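Local coordinates for Ent-copalyl diphosphate synthase (Streptomyces platensis, PDB 5BP8), which is a mainly helical protein of the terpene cyclase type, related to squalene-hopene cyclase, at residues L458-R463 with R473-G478. Numbering follows the deposited sequence.
Sequences LLMRTR and RSAARG. With SO4 (sulfate ion), chain D.
The methyl of Ala-475 points at the end of selenomethionine Met-460, with Leu-459 CB flanking it. Met-460 sets out beside its own backbone N and then bends twice, at chi2 (-64°) and chi3 (79°); the hooked chain brings CE back to 3.5 Å from Ala-475 CB, with SE also touching that methyl. Leu-459 CB lies 4.3 Å from Ala-475 CB, while the CD1 branch runs on past Ala-475 N to lie 3.3 Å from Ser-474 OG. That hydroxyl, turned anti to its backbone N (chi1 175°), is hydrogen-bonded to Gln-436 OE1; the leucine CD1 merely packs against it.

Beyond this apolar seam, Arg-473 and Arg-477, one helical turn apart, converge on a sulfate probably from the crystallisation liquor. Arg-473 presents its edge in two hydrogen bonds, NE to sulfate O3 (2.8 Å) and NH2 to sulfate O1 (2.9 Å), with the sulfur in the guanidinium plane. Arg-477 NH1 makes a 3.1 Å hydrogen bond to sulfate O3, which therefore receives both arginines.

Thr-462, first residue after helix 449-461, hydrogen-bonds from OG1 to Leu-458 O (2.6 Å), tilted out of the carbonyl plane. A short connection joins helices 449-461 and 469-484, probably part of the helical-hairpin barrel expected of a squalene-hopene cyclase C-terminal domain; helix 422-435 and Trp-442 pack against Leu-459 and Ser-474, and Leu-517 of helix 504-518 against Met-460.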
# COMPACT_ATOMS: atom_id res chain seq x y z
N LEU A 458 -16.93 -11.01 -4.78
CA LEU A 458 -17.49 -11.67 -3.61
C LEU A 458 -18.86 -12.25 -3.92
O LEU A 458 -19.13 -13.43 -3.65
CB LEU A 458 -17.59 -10.71 -2.42
CG LEU A 458 -18.22 -11.24 -1.13
CD1 LEU A 458 -17.63 -12.57 -0.71
CD2 LEU A 458 -18.08 -10.24 0.02
N LEU A 459 -19.74 -11.41 -4.48
CA LEU A 459 -21.11 -11.82 -4.75
C LEU A 459 -21.19 -12.94 -5.79
O LEU A 459 -21.94 -13.91 -5.60
CB LEU A 459 -21.96 -10.63 -5.20
CG LEU A 459 -22.23 -9.55 -4.14
CD1 LEU A 459 -22.89 -8.34 -4.78
CD2 LEU A 459 -23.10 -10.08 -3.01
N MSE A 460 -20.43 -12.81 -6.87
CA MSE A 460 -20.45 -13.82 -7.94
C MSE A 460 -19.82 -15.12 -7.51
O MSE A 460 -20.38 -16.22 -7.75
CB MSE A 460 -19.84 -13.28 -9.22
CG MSE A 460 -20.62 -12.13 -9.83
SE MSE A 460 -22.44 -12.63 -10.41
CE MSE A 460 -23.53 -12.68 -8.81
N ARG A 461 -18.66 -15.05 -6.86
CA ARG A 461 -17.94 -16.28 -6.51
C ARG A 461 -18.61 -17.08 -5.39
O ARG A 461 -18.36 -18.29 -5.28
CB ARG A 461 -16.49 -16.00 -6.20
CG ARG A 461 -15.67 -15.59 -7.42
CD ARG A 461 -14.32 -14.97 -7.07
NE ARG A 461 -13.43 -15.85 -6.32
CZ ARG A 461 -12.23 -15.48 -5.86
NH1 ARG A 461 -11.75 -14.25 -6.08
NH2 ARG A 461 -11.50 -16.34 -5.19
N THR A 462 -19.46 -16.44 -4.59
CA THR A 462 -20.09 -17.12 -3.45
C THR A 462 -21.56 -17.40 -3.70
O THR A 462 -22.27 -17.79 -2.79
CB THR A 462 -19.93 -16.32 -2.14
OG1 THR A 462 -20.62 -15.06 -2.24
CG2 THR A 462 -18.47 -16.11 -1.82
N ARG A 463 -22.00 -17.19 -4.93
CA ARG A 463 -23.38 -17.35 -5.32
C ARG A 463 -23.68 -18.84 -5.31
O ARG A 463 -22.81 -19.63 -5.63
CB ARG A 463 -23.58 -16.77 -6.71
CG ARG A 463 -25.01 -16.63 -7.19
CD ARG A 463 -25.05 -15.67 -8.38
NE ARG A 463 -26.07 -16.01 -9.39
CZ ARG A 463 -25.83 -16.58 -10.58
NH1 ARG A 463 -24.59 -16.90 -10.96
NH2 ARG A 463 -26.85 -16.83 -11.40
N ARG A 473 -28.61 -9.28 -9.18
CA ARG A 473 -28.93 -7.92 -9.60
C ARG A 473 -27.91 -6.93 -9.02
O ARG A 473 -27.49 -5.99 -9.69
CB ARG A 473 -30.36 -7.52 -9.20
CG ARG A 473 -31.44 -8.34 -9.90
CD ARG A 473 -32.86 -7.80 -9.70
NE ARG A 473 -33.30 -7.89 -8.31
CZ ARG A 473 -33.81 -8.97 -7.72
NH1 ARG A 473 -33.98 -10.11 -8.38
NH2 ARG A 473 -34.17 -8.91 -6.43
N SER A 474 -27.52 -7.16 -7.77
CA SER A 474 -26.51 -6.31 -7.12
C SER A 474 -25.19 -6.37 -7.88
O SER A 474 -24.62 -5.32 -8.21
CB SER A 474 -26.30 -6.74 -5.67
OG SER A 474 -25.23 -6.00 -5.06
N ALA A 475 -24.71 -7.57 -8.16
CA ALA A 475 -23.49 -7.73 -8.94
C ALA A 475 -23.59 -7.10 -10.33
O ALA A 475 -22.62 -6.52 -10.83
CB ALA A 475 -23.11 -9.20 -9.05
N ALA A 476 -24.77 -7.20 -10.95
CA ALA A 476 -25.02 -6.56 -12.26
C ALA A 476 -24.90 -5.05 -12.19
O ALA A 476 -24.32 -4.44 -13.08
CB ALA A 476 -26.41 -6.93 -12.79
N ARG A 477 -25.44 -4.44 -11.14
CA ARG A 477 -25.36 -2.99 -10.98
C ARG A 477 -23.89 -2.59 -10.73
O ARG A 477 -23.44 -1.55 -11.23
CB ARG A 477 -26.26 -2.50 -9.83
CG ARG A 477 -27.78 -2.50 -10.16
CD ARG A 477 -28.60 -1.75 -9.13
NE ARG A 477 -28.40 -2.23 -7.76
CZ ARG A 477 -29.05 -3.25 -7.19
NH1 ARG A 477 -29.97 -3.95 -7.85
NH2 ARG A 477 -28.77 -3.58 -5.93
N GLY A 478 -23.18 -3.43 -9.97
CA GLY A 478 -21.72 -3.28 -9.75
C GLY A 478 -20.99 -3.24 -11.07
O GLY A 478 -20.20 -2.32 -11.34
S SO4 D . -33.19 -5.19 -5.90
O1 SO4 D . -34.12 -6.24 -5.41
O2 SO4 D . -32.51 -4.57 -4.75
O3 SO4 D . -32.22 -5.81 -6.83
O4 SO4 D . -33.95 -4.13 -6.62